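Local coordinates for protein bacteriophage virulence determinant (Salmonella enterica subsp. enterica serovar Typhimurium str. 14028S, PDB 6GGR) that probably acts as a zinc metalloprotease of the PipA family, a phage-encoded virulence effector that cleaves NF-kappaB subunits in infected host cells, at residues L175-D180 with P186-T191; G86-L91 with H170-L175. All coordinates share one frame; numbering follows the deposited sequence.

Contact 1 of 2, residues L175-D180 with P186-T191; sequences LQDKED and PVVEYT
Leu175 and Pro186 make the apolar part of this contact: the CD1 branch of Leu175 lies 3.8 Å from CB of Pro186, and its CB faces CG of the same ring. Proline suits the first turn of helix 186-197, where its missing N-H costs no helical bond, and its rigid, puckered ring offers CB, CG and CD to the loop. Carbonyl-to-carbon contacts continue the packing. Gln176 O sits 3.2 Å from Pro186 CD, while Leu175 O approaches Val187 CG2 at 3.7 Å. Asp177 belongs to the zinc site with His166 and His170; the spacing matches the HExxH motif with a downstream aspartate, though glutamine stands where the motif has glutamate, and the model holds no zinc in this chain. Its CG stands beside the backbone N (chi1 -69°), and OD1 meets Val187 CB at 3.5 Å and Val188 CG2 at 3.9 Å, whereas OD2 takes a hydrogen bond from His170 NE2 and a weak one from His166 NE2. Glu179, fully extended, brings OE1 to 3.9 Å from Pro186 CD, but OE1 is hydrogen-bonded to Ser23 OG and OE2 to Gln24 N. Within the helix, Thr191 OG1 donates to Val187 O at 2.7 Å, reaching it from the face opposite Thr191 N.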
ATOM      1  N   LEU B 175     -13.287   9.220   2.843  1.00 52.22           N
ATOM      2  CA  LEU B 175     -13.681   8.343   1.751  1.00 58.26           C
ATOM      3  C   LEU B 175     -12.551   7.382   1.399  1.00 56.38           C
ATOM      4  O   LEU B 175     -11.373   7.642   1.657  1.00 43.78           O
ATOM      5  CB  LEU B 175     -14.074   9.159   0.517  1.00 66.41           C
ATOM      6  CG  LEU B 175     -15.177  10.205   0.715  1.00 64.76           C
ATOM      7  CD1 LEU B 175     -15.521  10.867  -0.611  1.00 75.45           C
ATOM      8  CD2 LEU B 175     -16.422   9.595   1.346  1.00 59.30           C
ATOM      9  N   GLN B 176     -12.918   6.302   0.732  1.00 56.45           N
ATOM     10  CA  GLN B 176     -11.988   5.269   0.311  1.00 60.04           C
ATOM     11  C   GLN B 176     -11.761   5.302  -1.181  1.00 59.23           C
ATOM     12  O   GLN B 176     -12.464   5.909  -1.927  1.00 52.30           O
ATOM     13  CB  GLN B 176     -12.439   3.836   0.731  1.00 63.47           C
ATOM     14  CG  GLN B 176     -12.735   3.631   2.215  1.00 71.33           C
ATOM     15  CD  GLN B 176     -13.030   2.129   2.563  1.00 78.86           C
ATOM     16  OE1 GLN B 176     -13.887   1.518   1.937  1.00 84.28           O
ATOM     17  NE2 GLN B 176     -12.297   1.538   3.501  1.00 78.32           N
ATOM     18  N   ASP B 177     -10.729   4.618  -1.600  1.00 48.60           N
ATOM     19  CA  ASP B 177     -10.454   4.549  -3.028  1.00 53.93           C
ATOM     20  C   ASP B 177     -11.414   3.608  -3.742  1.00 57.75           C
ATOM     21  O   ASP B 177     -11.666   3.781  -4.940  1.00 58.74           O
ATOM     22  CB  ASP B 177      -9.007   4.106  -3.256  1.00 72.03           C
ATOM     23  CG  ASP B 177      -8.001   5.163  -2.844  1.00 62.40           C
ATOM     24  OD1 ASP B 177      -7.990   6.243  -3.467  1.00 58.19           O
ATOM     25  OD2 ASP B 177      -7.230   4.918  -1.893  1.00 53.27           O
ATOM     26  N   LYS B 178     -11.967   2.631  -3.024  1.00 50.49           N
ATOM     27  CA  LYS B 178     -12.871   1.645  -3.608  1.00 58.28           C
ATOM     28  C   LYS B 178     -14.189   2.312  -3.978  1.00 57.45           C
ATOM     29  O   LYS B 178     -14.975   2.678  -3.098  1.00 60.42           O
ATOM     30  CB  LYS B 178     -13.116   0.506  -2.620  1.00 69.63           C
ATOM     31  CG  LYS B 178     -11.886  -0.314  -2.279  1.00 79.29           C
ATOM     32  CD  LYS B 178     -11.526  -1.265  -3.405  1.00 89.46           C
ATOM     33  CE  LYS B 178     -10.121  -1.816  -3.234  1.00 93.95           C
ATOM     34  NZ  LYS B 178      -9.760  -2.771  -4.316  1.00 95.74           N
ATOM     35  N   GLU B 179     -14.441   2.466  -5.274  1.00 61.96           N
ATOM     36  CA  GLU B 179     -15.743   2.896  -5.769  1.00 68.79           C
ATOM     37  C   GLU B 179     -16.205   1.909  -6.829  1.00 72.08           C
ATOM     38  O   GLU B 179     -15.570   1.772  -7.879  1.00 72.17           O
ATOM     39  CB  GLU B 179     -15.703   4.315  -6.339  1.00 62.80           C
ATOM     40  CG  GLU B 179     -17.065   4.775  -6.834  1.00 77.32           C
ATOM     41  CD  GLU B 179     -17.060   6.179  -7.403  1.00 84.24           C
ATOM     42  OE1 GLU B 179     -15.975   6.793  -7.500  1.00 76.26           O
ATOM     43  OE2 GLU B 179     -18.153   6.666  -7.762  1.00 81.06           O
ATOM     44  N   ASP B 180     -17.296   1.210  -6.535  1.00 82.70           N
ATOM     45  CA  ASP B 180     -18.008   0.418  -7.529  1.00 90.69           C
ATOM     46  C   ASP B 180     -18.169   1.177  -8.842  1.00 89.32           C
ATOM     47  O   ASP B 180     -18.703   2.291  -8.873  1.00 88.06           O
ATOM     48  CB  ASP B 180     -19.378   0.033  -6.971  1.00103.39           C
ATOM     49  CG  ASP B 180     -19.280  -0.991  -5.869  1.00113.60           C
ATOM     50  OD1 ASP B 180     -18.205  -1.611  -5.727  1.00116.27           O
ATOM     51  OD2 ASP B 180     -20.289  -1.193  -5.161  1.00117.19           O
ATOM     52  N   PRO B 186     -13.042   8.399  -5.456  1.00 49.04           N
ATOM     53  CA  PRO B 186     -13.131   9.836  -5.142  1.00 54.87           C
ATOM     54  C   PRO B 186     -11.806  10.472  -4.751  1.00 52.12           C
ATOM     55  O   PRO B 186     -11.591  11.655  -5.043  1.00 41.00           O
ATOM     56  CB  PRO B 186     -14.130   9.871  -3.978  1.00 60.10           C
ATOM     57  CG  PRO B 186     -13.990   8.538  -3.328  1.00 45.92           C
ATOM     58  CD  PRO B 186     -13.697   7.565  -4.436  1.00 46.37           C
ATOM     59  N   VAL B 187     -10.916   9.737  -4.083  1.00 42.25           N
ATOM     60  CA  VAL B 187      -9.681  10.341  -3.590  1.00 43.38           C
ATOM     61  C   VAL B 187      -8.727  10.631  -4.739  1.00 38.49           C
ATOM     62  O   VAL B 187      -8.070  11.679  -4.770  1.00 34.68           O
ATOM     63  CB  VAL B 187      -9.040   9.429  -2.528  1.00 39.10           C
ATOM     64  CG1 VAL B 187      -7.669   9.955  -2.104  1.00 34.87           C
ATOM     65  CG2 VAL B 187      -9.961   9.331  -1.329  1.00 47.35           C
ATOM     66  N   VAL B 188      -8.618   9.703  -5.691  1.00 35.75           N
ATOM     67  CA  VAL B 188      -7.782   9.938  -6.863  1.00 40.42           C
ATOM     68  C   VAL B 188      -8.286  11.152  -7.632  1.00 40.30           C
ATOM     69  O   VAL B 188      -7.513  12.042  -8.002  1.00 35.84           O
ATOM     70  CB  VAL B 188      -7.739   8.680  -7.749  1.00 37.83           C
ATOM     71  CG1 VAL B 188      -7.075   8.980  -9.092  1.00 37.57           C
ATOM     72  CG2 VAL B 188      -6.996   7.549  -7.031  1.00 40.59           C
ATOM     73  N   GLU B 189      -9.595  11.215  -7.878  1.00 38.72           N
ATOM     74  CA  GLU B 189     -10.130  12.310  -8.679  1.00 35.45           C
ATOM     75  C   GLU B 189      -9.895  13.648  -7.990  1.00 33.49           C
ATOM     76  O   GLU B 189      -9.432  14.607  -8.618  1.00 38.62           O
ATOM     77  CB  GLU B 189     -11.617  12.083  -8.964  1.00 37.78           C
ATOM     78  CG  GLU B 189     -11.873  10.854  -9.832  1.00 41.88           C
ATOM     79  CD  GLU B 189     -13.084  10.992 -10.733  1.00 62.95           C
ATOM     80  OE1 GLU B 189     -13.842  11.971 -10.577  1.00 61.55           O
ATOM     81  OE2 GLU B 189     -13.277  10.111 -11.600  1.00 59.25           O
ATOM     82  N   TYR B 190     -10.195  13.727  -6.690  1.00 38.05           N
ATOM     83  CA  TYR B 190      -9.864  14.921  -5.917  1.00 32.91           C
ATOM     84  C   TYR B 190      -8.385  15.260  -6.041  1.00 31.71           C
ATOM     85  O   TYR B 190      -8.017  16.410  -6.303  1.00 31.71           O
ATOM     86  CB  TYR B 190     -10.225  14.713  -4.442  1.00 36.13           C
ATOM     87  CG  TYR B 190     -11.631  15.103  -4.048  1.00 35.20           C
ATOM     88  CD1 TYR B 190     -12.200  16.295  -4.481  1.00 39.86           C
ATOM     89  CD2 TYR B 190     -12.385  14.284  -3.218  1.00 37.74           C
ATOM     90  CE1 TYR B 190     -13.483  16.653  -4.107  1.00 38.83           C
ATOM     91  CE2 TYR B 190     -13.669  14.632  -2.841  1.00 44.33           C
ATOM     92  CZ  TYR B 190     -14.213  15.816  -3.287  1.00 42.06           C
ATOM     93  OH  TYR B 190     -15.490  16.163  -2.910  1.00 43.50           O
ATOM     94  N   THR B 191      -7.519  14.262  -5.843  1.00 34.78           N
ATOM     95  CA  THR B 191      -6.085  14.508  -5.901  1.00 29.29           C
ATOM     96  C   THR B 191      -5.674  15.019  -7.276  1.00 26.51           C
ATOM     97  O   THR B 191      -4.898  15.977  -7.381  1.00 29.35           O
ATOM     98  CB  THR B 191      -5.321  13.232  -5.531  1.00 32.68           C
ATOM     99  OG1 THR B 191      -5.696  12.821  -4.208  1.00 29.56           O
ATOM    100  CG2 THR B 191      -3.820  13.459  -5.563  1.00 25.30           C
TER

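Contact 2 of 2, residues G86-L91 with H170-L175; sequences GTFRRL and HALTHL
Phe88 reaches Leu172 through ring atom CE1, which stands 4.0 Å from CD1 of the leucine. With CG anti to the backbone N (chi1 177°), the ring swings out from its helix, and the two side chains cross at about a right angle; a flat aromatic and a branched aliphatic pack here in the interior without any polar group to satisfy. One turn on, Leu91 points toward helix 160-173. Its CB lies 4.3 Å from Leu172 CD1, and its CD2 branch touches the CG2 methyl of Thr173 at 3.8 Å. Threonine serves two needs here: the methyl joins the apolar layer while OG1 bonds back to Val169 O. A water bridges the backbones, donating to Leu91 O at 3.0 Å and to Leu172 O at 2.7 Å, so both its hydrogens are spent on carbonyls. Just beyond, His174 leaves the helix with positive phi (58°), and His170 ND1 donates to Leu175 O at 2.7 Å, close to the ring plane, which helps fix the rotation of this zinc-site histidine. Leu172 also packs on Met92, Ala95 and Leu100 further along helix 86-100, while helix 64-84 backs Phe88 and helix 186-197 meets Leu91 through Tyr190.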
ATOM      1  N   GLY B  86      -8.812  25.928  -5.133  1.00 38.02           N
ATOM      2  CA  GLY B  86     -10.128  26.121  -4.553  1.00 39.61           C
ATOM      3  C   GLY B  86     -10.819  24.819  -4.209  1.00 47.60           C
ATOM      4  O   GLY B  86     -11.611  24.763  -3.264  1.00 34.54           O
ATOM      5  N   THR B  87     -10.546  23.758  -4.971  1.00 45.01           N
ATOM      6  CA  THR B  87     -11.090  22.450  -4.625  1.00 40.58           C
ATOM      7  C   THR B  87     -10.576  21.994  -3.267  1.00 35.80           C
ATOM      8  O   THR B  87     -11.347  21.495  -2.438  1.00 43.37           O
ATOM      9  CB  THR B  87     -10.737  21.431  -5.710  1.00 44.83           C
ATOM     10  OG1 THR B  87     -11.412  21.780  -6.926  1.00 39.95           O
ATOM     11  CG2 THR B  87     -11.142  20.010  -5.298  1.00 45.83           C
ATOM     12  N   PHE B  88      -9.277  22.170  -3.014  1.00 40.08           N
ATOM     13  CA  PHE B  88      -8.714  21.777  -1.725  1.00 35.09           C
ATOM     14  C   PHE B  88      -9.241  22.658  -0.599  1.00 48.68           C
ATOM     15  O   PHE B  88      -9.450  22.179   0.522  1.00 43.80           O
ATOM     16  CB  PHE B  88      -7.190  21.837  -1.775  1.00 29.71           C
ATOM     17  CG  PHE B  88      -6.536  21.527  -0.463  1.00 37.86           C
ATOM     18  CD1 PHE B  88      -6.224  20.223  -0.121  1.00 42.27           C
ATOM     19  CD2 PHE B  88      -6.237  22.537   0.429  1.00 39.08           C
ATOM     20  CE1 PHE B  88      -5.626  19.937   1.089  1.00 41.01           C
ATOM     21  CE2 PHE B  88      -5.640  22.255   1.641  1.00 38.86           C
ATOM     22  CZ  PHE B  88      -5.334  20.957   1.970  1.00 44.95           C
ATOM     23  N   ARG B  89      -9.444  23.950  -0.870  1.00 50.96           N
ATOM     24  CA  ARG B  89     -10.026  24.826   0.140  1.00 36.14           C
ATOM     25  C   ARG B  89     -11.392  24.319   0.587  1.00 39.03           C
ATOM     26  O   ARG B  89     -11.754  24.467   1.759  1.00 41.46           O
ATOM     27  CB  ARG B  89     -10.130  26.262  -0.392  1.00 38.10           C
ATOM     28  CG  ARG B  89      -8.785  26.983  -0.515  1.00 33.99           C
ATOM     29  CD  ARG B  89      -8.941  28.501  -0.675  1.00 43.10           C
ATOM     30  NE  ARG B  89      -9.495  28.896  -1.970  1.00 33.79           N
ATOM     31  CZ  ARG B  89      -8.781  29.050  -3.084  1.00 34.63           C
ATOM     32  NH1 ARG B  89      -7.470  28.834  -3.078  1.00 30.63           N
ATOM     33  NH2 ARG B  89      -9.381  29.414  -4.210  1.00 41.65           N
ATOM     34  N   ARG B  90     -12.156  23.708  -0.322  1.00 38.93           N
ATOM     35  CA  ARG B  90     -13.468  23.177   0.038  1.00 44.35           C
ATOM     36  C   ARG B  90     -13.341  22.004   1.002  1.00 43.10           C
ATOM     37  O   ARG B  90     -14.003  21.965   2.046  1.00 45.82           O
ATOM     38  CB  ARG B  90     -14.227  22.751  -1.219  1.00 47.66           C
ATOM     39  CG  ARG B  90     -14.619  23.903  -2.130  1.00 46.30           C
ATOM     40  CD  ARG B  90     -15.695  23.503  -3.133  1.00 46.15           C
ATOM     41  NE  ARG B  90     -15.197  22.604  -4.178  1.00 48.19           N
ATOM     42  CZ  ARG B  90     -15.318  21.280  -4.171  1.00 43.02           C
ATOM     43  NH1 ARG B  90     -15.923  20.657  -3.168  1.00 48.15           N
ATOM     44  NH2 ARG B  90     -14.830  20.565  -5.178  1.00 45.70           N
ATOM     45  N   LEU B  91     -12.500  21.028   0.662  1.00 42.29           N
ATOM     46  CA  LEU B  91     -12.311  19.881   1.544  1.00 42.65           C
ATOM     47  C   LEU B  91     -11.779  20.327   2.901  1.00 43.89           C
ATOM     48  O   LEU B  91     -12.309  19.937   3.947  1.00 46.45           O
ATOM     49  CB  LEU B  91     -11.369  18.874   0.883  1.00 40.42           C
ATOM     50  CG  LEU B  91     -11.780  18.435  -0.528  1.00 46.04           C
ATOM     51  CD1 LEU B  91     -10.803  17.415  -1.075  1.00 44.95           C
ATOM     52  CD2 LEU B  91     -13.197  17.878  -0.542  1.00 58.18           C
ATOM     53  N   HIS B 170      -7.865  11.628   1.940  1.00 34.34           N
ATOM     54  CA  HIS B 170      -8.525  10.585   2.716  1.00 36.53           C
ATOM     55  C   HIS B 170      -9.002  11.134   4.053  1.00 37.84           C
ATOM     56  O   HIS B 170     -10.140  10.896   4.470  1.00 44.49           O
ATOM     57  CB  HIS B 170      -7.575   9.407   2.945  1.00 40.16           C
ATOM     58  CG  HIS B 170      -7.561   8.399   1.835  1.00 44.64           C
ATOM     59  ND1 HIS B 170      -8.665   7.646   1.496  1.00 48.30           N
ATOM     60  CD2 HIS B 170      -6.565   7.996   1.010  1.00 40.91           C
ATOM     61  CE1 HIS B 170      -8.355   6.838   0.498  1.00 47.27           C
ATOM     62  NE2 HIS B 170      -7.087   7.030   0.185  1.00 41.78           N
ATOM     63  N   ALA B 171      -8.137  11.890   4.734  1.00 47.46           N
ATOM     64  CA  ALA B 171      -8.422  12.343   6.089  1.00 47.86           C
ATOM     65  C   ALA B 171      -9.444  13.472   6.131  1.00 45.14           C
ATOM     66  O   ALA B 171     -10.128  13.638   7.147  1.00 45.94           O
ATOM     67  CB  ALA B 171      -7.128  12.791   6.764  1.00 46.98           C
ATOM     68  N   LEU B 172      -9.571  14.254   5.057  1.00 45.06           N
ATOM     69  CA  LEU B 172     -10.526  15.356   5.036  1.00 39.52           C
ATOM     70  C   LEU B 172     -11.900  14.943   4.528  1.00 39.96           C
ATOM     71  O   LEU B 172     -12.883  15.638   4.814  1.00 45.17           O
ATOM     72  CB  LEU B 172      -9.994  16.502   4.171  1.00 35.80           C
ATOM     73  CG  LEU B 172      -8.630  17.065   4.575  1.00 38.60           C
ATOM     74  CD1 LEU B 172      -8.123  18.022   3.509  1.00 36.19           C
ATOM     75  CD2 LEU B 172      -8.712  17.754   5.932  1.00 43.85           C
ATOM     76  N   THR B 173     -11.998  13.829   3.798  1.00 55.29           N
ATOM     77  CA  THR B 173     -13.269  13.361   3.261  1.00 57.16           C
ATOM     78  C   THR B 173     -13.752  12.055   3.875  1.00 65.37           C
ATOM     79  O   THR B 173     -14.928  11.718   3.708  1.00 55.25           O
ATOM     80  CB  THR B 173     -13.172  13.169   1.740  1.00 46.56           C
ATOM     81  OG1 THR B 173     -12.236  12.126   1.443  1.00 52.29           O
ATOM     82  CG2 THR B 173     -12.733  14.449   1.061  1.00 47.91           C
ATOM     83  N   HIS B 174     -12.884  11.319   4.570  1.00 84.53           N
ATOM     84  CA  HIS B 174     -13.215  10.018   5.149  1.00 69.33           C
ATOM     85  C   HIS B 174     -13.685   9.025   4.095  1.00 64.55           C
ATOM     86  O   HIS B 174     -14.401   8.072   4.414  1.00 72.96           O
ATOM     87  CB  HIS B 174     -14.276  10.144   6.250  1.00 61.62           C
ATOM     88  CG  HIS B 174     -13.860  11.015   7.395  1.00 63.67           C
ATOM     89  ND1 HIS B 174     -12.766  10.736   8.184  1.00 62.96           N
ATOM     90  CD2 HIS B 174     -14.385  12.168   7.875  1.00 65.69           C
ATOM     91  CE1 HIS B 174     -12.636  11.676   9.103  1.00 61.29           C
ATOM     92  NE2 HIS B 174     -13.607  12.556   8.938  1.00 65.41           N
ATOM     93  N   LEU B 175     -13.287   9.220   2.843  1.00 52.22           N
ATOM     94  CA  LEU B 175     -13.681   8.343   1.751  1.00 58.26           C
ATOM     95  C   LEU B 175     -12.551   7.382   1.399  1.00 56.38           C
ATOM     96  O   LEU B 175     -11.373   7.642   1.657  1.00 43.78           O
ATOM     97  CB  LEU B 175     -14.074   9.159   0.517  1.00 66.41           C
ATOM     98  CG  LEU B 175     -15.177  10.205   0.715  1.00 64.76           C
ATOM     99  CD1 LEU B 175     -15.521  10.867  -0.611  1.00 75.45           C
ATOM    100  CD2 LEU B 175     -16.422   9.595   1.346  1.00 59.30           C
TER
HETATM  101  O   HOH W   1     -13.993  17.575   3.277  1.00 41.57           O

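In the fold
Contact 2 is the more deeply buried, a helix-to-helix junction of aliphatic and aromatic groups with one bridging water; contact 1 is partly buried and sets a loop against the first turns of a helix, mixing carbonyl and carboxylate oxygens with apolar carbons. They are joined through Leu175, which ends 170-175 and begins 175-180. Helix 186-197 supplies one side of contact 1 and also leans on contact 2 through Val187 against His170. Of the three zinc-site residues, His170 belongs to contact 2 and Asp177 to contact 1, while His166 lies on helix 160-173. Acidic groups of another protein chain approach both contacts, one hydrogen-bonding to Asp177 N and one packing on His170, consistent with a bound substrate.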